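Local coordinates for protein tudor (Drosophila melanogaster, PDB 3NTK) that recognises methylated arginines of the Piwi protein Aubergine, may act in piRNA metabolism, and is required for primordial germ cell formation during oogenesis, at residues E29-T32 with D33-D37; D47-E50 with G51-C54; R154-Q158 with S159-S163. One frame throughout, in Å; residues are numbered along the deposited sequence.

Contact 1: E29-T32 with D33-D37; sequences EQMT and DKLLD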
loop_
_atom_site.group_PDB
_atom_site.type_symbol
_atom_site.label_atom_id
_atom_site.label_comp_id
_atom_site.label_asym_id
_atom_site.label_seq_id
_atom_site.Cartn_x
_atom_site.Cartn_y
_atom_site.Cartn_z
ATOM N N GLU A 29 -6.785 8.615 7.793
ATOM C CA GLU A 29 -6.806 10.072 7.856
ATOM C C GLU A 29 -6.471 10.545 9.266
ATOM O O GLU A 29 -5.842 11.591 9.443
ATOM C CB GLU A 29 -8.175 10.607 7.431
ATOM C CG GLU A 29 -8.539 10.272 5.994
ATOM C CD GLU A 29 -9.777 11.008 5.520
ATOM O OE1 GLU A 29 -10.822 10.912 6.205
ATOM O OE2 GLU A 29 -9.704 11.679 4.463
ATOM N N GLN A 30 -6.897 9.777 10.267
ATOM C CA GLN A 30 -6.604 10.111 11.656
ATOM C C GLN A 30 -5.105 9.920 11.873
ATOM O O GLN A 30 -4.446 10.756 12.485
ATOM C CB GLN A 30 -7.384 9.206 12.621
ATOM C CG GLN A 30 -6.998 9.415 14.087
ATOM C CD GLN A 30 -7.782 8.538 15.052
ATOM O OE1 GLN A 30 -9.007 8.629 15.138
ATOM N NE2 GLN A 30 -7.074 7.688 15.790
ATOM N N MET A 31 -4.569 8.812 11.363
ATOM C CA MET A 31 -3.141 8.532 11.494
ATOM C C MET A 31 -2.326 9.656 10.861
ATOM O O MET A 31 -1.395 10.187 11.468
ATOM C CB MET A 31 -2.790 7.208 10.810
ATOM C CG MET A 31 -1.291 6.918 10.734
ATOM S SD MET A 31 -0.497 6.883 12.357
ATOM C CE MET A 31 -1.189 5.358 13.008
ATOM N N THR A 32 -2.689 10.012 9.635
ATOM C CA THR A 32 -2.004 11.064 8.899
ATOM C C THR A 32 -2.029 12.389 9.656
ATOM O O THR A 32 -1.021 13.090 9.718
ATOM C CB THR A 32 -2.634 11.232 7.509
ATOM O OG1 THR A 32 -2.497 9.998 6.791
ATOM C CG2 THR A 32 -1.947 12.349 6.727
ATOM N N ASP A 33 -3.175 12.728 10.238
ATOM C CA ASP A 33 -3.296 13.966 11.002
ATOM C C ASP A 33 -2.389 13.937 12.238
ATOM O O ASP A 33 -1.671 14.904 12.514
ATOM C CB ASP A 33 -4.748 14.197 11.442
ATOM C CG ASP A 33 -5.667 14.561 10.285
ATOM O OD1 ASP A 33 -5.329 15.490 9.519
ATOM O OD2 ASP A 33 -6.736 13.927 10.146
ATOM N N LYS A 34 -2.420 12.827 12.976
ATOM C CA LYS A 34 -1.601 12.684 14.180
ATOM C C LYS A 34 -0.108 12.761 13.879
ATOM O O LYS A 34 0.664 13.326 14.658
ATOM C CB LYS A 34 -1.909 11.362 14.889
ATOM C CG LYS A 34 -3.298 11.294 15.511
ATOM C CD LYS A 34 -3.480 10.006 16.297
ATOM C CE LYS A 34 -4.893 9.890 16.846
ATOM N NZ LYS A 34 -5.255 11.066 17.686
ATOM N N LEU A 35 0.302 12.185 12.756
ATOM C CA LEU A 35 1.707 12.207 12.370
ATOM C C LEU A 35 2.128 13.619 12.010
ATOM O O LEU A 35 3.230 14.050 12.344
ATOM C CB LEU A 35 1.955 11.288 11.173
ATOM C CG LEU A 35 2.042 9.785 11.448
ATOM C CD1 LEU A 35 2.316 9.051 10.144
ATOM C CD2 LEU A 35 3.148 9.512 12.445
ATOM N N LEU A 36 1.242 14.337 11.330
ATOM C CA LEU A 36 1.526 15.702 10.910
ATOM C C LEU A 36 1.643 16.640 12.107
ATOM O O LEU A 36 2.457 17.561 12.110
ATOM C CB LEU A 36 0.427 16.203 9.974
ATOM C CG LEU A 36 0.659 17.590 9.366
ATOM C CD1 LEU A 36 1.850 17.538 8.418
ATOM C CD2 LEU A 36 -0.594 18.046 8.631
ATOM N N ASP A 37 0.835 16.393 13.130
ATOM C CA ASP A 37 0.853 17.233 14.318
ATOM C C ASP A 37 2.109 17.016 15.163
ATOM O O ASP A 37 2.644 17.961 15.740
ATOM C CB ASP A 37 -0.392 16.958 15.163
ATOM C CG ASP A 37 -0.818 18.162 15.984
ATOM O OD1 ASP A 37 0.024 18.711 16.728
ATOM O OD2 ASP A 37 -2.002 18.560 15.884
#

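Contact 2: D47-E50 with G51-C54; sequences DLKE and GALC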
loop_
_atom_site.group_PDB
_atom_site.type_symbol
_atom_site.label_atom_id
_atom_site.label_comp_id
_atom_site.label_asym_id
_atom_site.label_seq_id
_atom_site.Cartn_x
_atom_site.Cartn_y
_atom_site.Cartn_z
ATOM N N ASP A 47 18.343 3.500 15.164
ATOM C CA ASP A 47 18.458 2.044 15.251
ATOM C C ASP A 47 18.068 1.412 13.915
ATOM O O ASP A 47 17.095 0.663 13.834
ATOM C CB ASP A 47 17.545 1.502 16.357
ATOM C CG ASP A 47 17.626 -0.010 16.494
ATOM O OD1 ASP A 47 18.726 -0.523 16.792
ATOM O OD2 ASP A 47 16.591 -0.688 16.300
ATOM N N LEU A 48 18.836 1.712 12.871
ATOM C CA LEU A 48 18.543 1.186 11.544
ATOM C C LEU A 48 18.865 -0.293 11.393
ATOM O O LEU A 48 20.028 -0.697 11.395
ATOM C CB LEU A 48 19.293 1.990 10.477
ATOM C CG LEU A 48 19.045 3.501 10.489
ATOM C CD1 LEU A 48 19.741 4.141 9.289
ATOM C CD2 LEU A 48 17.552 3.785 10.454
ATOM N N LYS A 49 17.814 -1.094 11.254
ATOM C CA LYS A 49 17.946 -2.534 11.086
ATOM C C LYS A 49 16.717 -3.010 10.323
ATOM O O LYS A 49 15.639 -2.435 10.461
ATOM C CB LYS A 49 18.006 -3.227 12.450
ATOM C CG LYS A 49 16.717 -3.121 13.249
ATOM C CD LYS A 49 16.818 -3.851 14.578
ATOM C CE LYS A 49 15.515 -3.753 15.364
ATOM N NZ LYS A 49 15.598 -4.474 16.668
ATOM N N GLU A 50 16.878 -4.048 9.512
ATOM C CA GLU A 50 15.753 -4.573 8.750
ATOM C C GLU A 50 14.614 -4.926 9.702
ATOM O O GLU A 50 14.840 -5.488 10.776
ATOM C CB GLU A 50 16.170 -5.816 7.958
ATOM C CG GLU A 50 17.313 -5.587 6.976
ATOM C CD GLU A 50 17.591 -6.806 6.107
ATOM O OE1 GLU A 50 17.740 -7.916 6.667
ATOM O OE2 GLU A 50 17.665 -6.653 4.866
ATOM N N GLY A 51 13.393 -4.579 9.311
ATOM C CA GLY A 51 12.241 -4.879 10.141
ATOM C C GLY A 51 11.832 -3.770 11.094
ATOM O O GLY A 51 10.702 -3.749 11.574
ATOM N N ALA A 52 12.743 -2.843 11.368
ATOM C CA ALA A 52 12.457 -1.744 12.282
ATOM C C ALA A 52 11.343 -0.851 11.761
ATOM O O ALA A 52 11.281 -0.552 10.567
ATOM C CB ALA A 52 13.714 -0.919 12.516
ATOM N N LEU A 53 10.466 -0.429 12.668
ATOM C CA LEU A 53 9.355 0.444 12.312
ATOM C C LEU A 53 9.719 1.858 12.751
ATOM O O LEU A 53 10.286 2.054 13.828
ATOM C CB LEU A 53 8.078 -0.007 13.025
ATOM C CG LEU A 53 6.775 0.180 12.250
ATOM C CD1 LEU A 53 6.807 -0.696 10.996
ATOM C CD2 LEU A 53 5.592 -0.200 13.131
ATOM N N CYS A 54 9.403 2.844 11.920
ATOM C CA CYS A 54 9.719 4.224 12.254
ATOM C C CYS A 54 8.892 5.170 11.398
ATOM O O CYS A 54 7.915 4.771 10.766
ATOM C CB CYS A 54 11.207 4.487 12.002
ATOM S SG CYS A 54 11.691 4.314 10.251
#

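Contact 3: R154-Q158 with S159-S163; sequences RLFYQ and SKNIS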
loop_
_atom_site.group_PDB
_atom_site.type_symbol
_atom_site.label_atom_id
_atom_site.label_comp_id
_atom_site.label_asym_id
_atom_site.label_seq_id
_atom_site.Cartn_x
_atom_site.Cartn_y
_atom_site.Cartn_z
ATOM N N ARG A 154 -10.537 -11.158 -5.983
ATOM C CA ARG A 154 -11.160 -11.104 -7.299
ATOM C C ARG A 154 -11.421 -9.611 -7.437
ATOM O O ARG A 154 -11.964 -8.984 -6.523
ATOM C CB ARG A 154 -12.475 -11.877 -7.338
ATOM C CG ARG A 154 -12.301 -13.378 -7.342
ATOM C CD ARG A 154 -13.648 -14.072 -7.320
ATOM N NE ARG A 154 -13.511 -15.503 -7.069
ATOM C CZ ARG A 154 -14.512 -16.295 -6.700
ATOM N NH1 ARG A 154 -15.730 -15.797 -6.541
ATOM N NH2 ARG A 154 -14.293 -17.583 -6.479
ATOM N N LEU A 155 -11.023 -9.044 -8.567
ATOM C CA LEU A 155 -11.161 -7.611 -8.793
ATOM C C LEU A 155 -12.387 -7.221 -9.614
ATOM O O LEU A 155 -12.747 -7.894 -10.585
ATOM C CB LEU A 155 -9.891 -7.089 -9.475
ATOM C CG LEU A 155 -9.737 -5.586 -9.724
ATOM C CD1 LEU A 155 -9.654 -4.849 -8.402
ATOM C CD2 LEU A 155 -8.484 -5.338 -10.558
ATOM N N PHE A 156 -13.018 -6.124 -9.210
ATOM C CA PHE A 156 -14.196 -5.610 -9.896
ATOM C C PHE A 156 -14.061 -4.117 -10.146
ATOM O O PHE A 156 -13.346 -3.408 -9.433
ATOM C CB PHE A 156 -15.462 -5.863 -9.073
ATOM C CG PHE A 156 -15.726 -7.316 -8.790
ATOM C CD1 PHE A 156 -14.934 -8.017 -7.889
ATOM C CD2 PHE A 156 -16.756 -7.987 -9.442
ATOM C CE1 PHE A 156 -15.159 -9.372 -7.642
ATOM C CE2 PHE A 156 -16.991 -9.342 -9.202
ATOM C CZ PHE A 156 -16.190 -10.034 -8.300
ATOM N N TYR A 157 -14.755 -3.640 -11.171
ATOM C CA TYR A 157 -14.741 -2.226 -11.509
ATOM C C TYR A 157 -16.192 -1.870 -11.811
ATOM O O TYR A 157 -16.813 -2.470 -12.687
ATOM C CB TYR A 157 -13.851 -1.979 -12.723
ATOM C CG TYR A 157 -13.737 -0.524 -13.096
ATOM C CD1 TYR A 157 -13.266 0.420 -12.182
ATOM C CD2 TYR A 157 -14.107 -0.088 -14.366
ATOM C CE1 TYR A 157 -13.166 1.766 -12.528
ATOM C CE2 TYR A 157 -14.009 1.248 -14.721
ATOM C CZ TYR A 157 -13.541 2.167 -13.803
ATOM O OH TYR A 157 -13.452 3.483 -14.170
ATOM N N GLN A 158 -16.729 -0.904 -11.072
ATOM C CA GLN A 158 -18.126 -0.516 -11.223
ATOM C C GLN A 158 -18.966 -1.744 -10.869
ATOM O O GLN A 158 -20.023 -1.990 -11.445
ATOM C CB GLN A 158 -18.411 -0.052 -12.651
ATOM C CG GLN A 158 -17.746 1.270 -12.999
ATOM C CD GLN A 158 -18.163 1.788 -14.359
ATOM O OE1 GLN A 158 -19.351 1.838 -14.675
ATOM N NE2 GLN A 158 -17.188 2.189 -15.168
ATOM N N SER A 159 -18.461 -2.514 -9.910
ATOM C CA SER A 159 -19.120 -3.723 -9.422
ATOM C C SER A 159 -19.259 -4.851 -10.445
ATOM O O SER A 159 -20.082 -5.751 -10.273
ATOM C CB SER A 159 -20.494 -3.373 -8.842
ATOM O OG SER A 159 -20.349 -2.544 -7.699
ATOM N N LYS A 160 -18.454 -4.803 -11.502
ATOM C CA LYS A 160 -18.470 -5.847 -12.527
ATOM C C LYS A 160 -17.090 -6.504 -12.583
ATOM O O LYS A 160 -16.077 -5.834 -12.379
ATOM C CB LYS A 160 -18.797 -5.252 -13.898
ATOM C CG LYS A 160 -20.143 -4.553 -13.975
ATOM C CD LYS A 160 -21.284 -5.518 -13.713
ATOM C CE LYS A 160 -22.608 -4.777 -13.605
ATOM N NZ LYS A 160 -22.585 -3.805 -12.474
ATOM N N ASN A 161 -17.049 -7.809 -12.845
ATOM C CA ASN A 161 -15.768 -8.510 -12.936
ATOM C C ASN A 161 -14.869 -7.728 -13.887
ATOM O O ASN A 161 -15.278 -7.383 -14.998
ATOM C CB ASN A 161 -15.967 -9.936 -13.451
ATOM C CG ASN A 161 -16.375 -10.901 -12.355
ATOM O OD1 ASN A 161 -15.610 -11.161 -11.425
ATOM N ND2 ASN A 161 -17.585 -11.441 -12.460
ATOM N N ILE A 162 -13.647 -7.443 -13.441
ATOM C CA ILE A 162 -12.696 -6.669 -14.227
ATOM C C ILE A 162 -12.571 -7.123 -15.685
ATOM O O ILE A 162 -12.508 -6.292 -16.592
ATOM C CB ILE A 162 -11.299 -6.673 -13.549
ATOM C CG1 ILE A 162 -10.362 -5.698 -14.263
ATOM C CG2 ILE A 162 -10.729 -8.074 -13.539
ATOM C CD1 ILE A 162 -10.778 -4.246 -14.132
ATOM N N SER A 163 -12.553 -8.432 -15.910
ATOM C CA SER A 163 -12.433 -8.972 -17.261
ATOM C C SER A 163 -13.530 -8.445 -18.190
ATOM O O SER A 163 -13.329 -8.332 -19.401
ATOM C CB SER A 163 -12.479 -10.500 -17.218
ATOM O OG SER A 163 -12.396 -11.054 -18.518
HETATM O O HOH W 1 -12.977 -10.584 -11.432
#

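Contact 1: E29-T32 with D33-D37
M31 and L35 meet on the buried side of helix 25-38, one turn apart. The apolar contact is made by M31 SD, 4.0 Å from L35 CG, with the two side chains crossing at a slant. M31 has CG anti to the backbone N (chi1 172°), and together with the bend at chi2 (58°) this carries SD forward along the helix toward L35. The outer part of the helix carries another i to i+4 pair. Q30 and K34 run alongside one another in the same direction, and the aliphatic carbon CE of K34 comes within 3.3 Å of Q30 NE2 and 3.5 Å of Q30 CG.

The backbone is held by four successive i to i+4 hydrogen bonds, in which the N atoms of D33, K34, L35 and L36 donate in turn to the O atoms of E29, Q30, M31 and T32 at 2.9 to 3.0 Å. Of these, K34 N-H is the straightest, at 167°. T32 OG1 is bonded one turn back, to L28 O.

M31 and L35 also touch R66 of strand 63-72 and L101 of helix 99-102. The chemistry is thus that of an amphipathic helix: M31 and L35 pack inward, while E29, Q30, D33 and K34 occupy exposed positions, K34 still touching L101.

Contact 2: D47-E50 with G51-C54
The flat carbonyl group of K49 receives A52 from out of its plane: A52 N donates to K49 O at 3.1 Å, tilted 32° from that plane. The same oxygen has the methyl of A52 close by, with CB 3.2 Å away. A separate, aliphatic touch is added by the K49 side chain, whose CG lies between the backbone N and the carbonyl carbon, a rotation that sets it 3.8 Å from A52 CB. Beyond CG the lysine is extended, and its NZ makes a long salt bridge of 3.9 Å to D47 OD2.

The A52 N to K49 O hydrogen bond closes a type II beta turn from K49 to A52. E50 and G51 are its two corner residues, and E50 with psi 137° followed by G51 at phi 93° identifies the type. The positive phi of G51 is a conformation that glycine reaches readily.

From this turn the chain enters strand 53-58. G51 and A52 bond by their backbones to I69 of strand 63-72, and C54 does so to A67. A52 packs on I69 and F45, while L48 lies against I69 and F94, the latter on strand 87-95.

Contact 3: R154-Q158 with S159-S163
Y157 and K160 exchange two backbone hydrogen bonds across a tight hairpin, but their geometries differ. Y157 N meets K160 O at 2.8 Å in the carbonyl plane; K160 N reaches Y157 O at 3.1 Å from 68° out of that plane, so it does not use a lone pair. Further along, L155 O has two donors, I162 N at 3.0 Å and a water at 2.8 Å. That water also donates to N161 OD1, at 2.7 Å, bridging the strand to the asparagine side chain. Q158 O is approached by K160 NZ at 3.3 Å, a weak bond. S159 N is satisfied by Q139 OE1 and Y157 OH by E136.

N161 OD1 also sits 3.2 Å from F156 CE2, at an oblique position to the ring, whose plane lies 36° from the amide. I162, with CG1 anti to the backbone N (chi1 -172°), brings CG1 to 4.2 Å from L155 CD2, and its CD1 touches Y157 CB.

Q158 and S159 both have positive phi, forming the type I' turn characteristic of a two-residue beta hairpin. Here it joins strand 151-157 to the short strand 160-161, at the edge of the six-stranded sheet consistent with the OB-fold part of an extended Tudor domain.

Along the chain the three contacts come in series; none nests within or crosses another, since each closes over only a few residues. Contact 1 is a turn of helix 25-38, which lies in the chain between the first two strands of the six-stranded sheet and the strands of the four-stranded one. After a connecting loop, contact 2 turns the chain into strand 53-58, the first of the four-stranded antiparallel sheet of the Tudor core. Their centres are 21 Å apart, with nearest atoms about 7 Å apart. The chain then returns to the six-stranded sheet, where contact 3 closes the hairpin leading into helix 162-165. Contacts 2 and 3, 38 Å between centres, thus belong to the two sheets at opposite sides of the chain's centre.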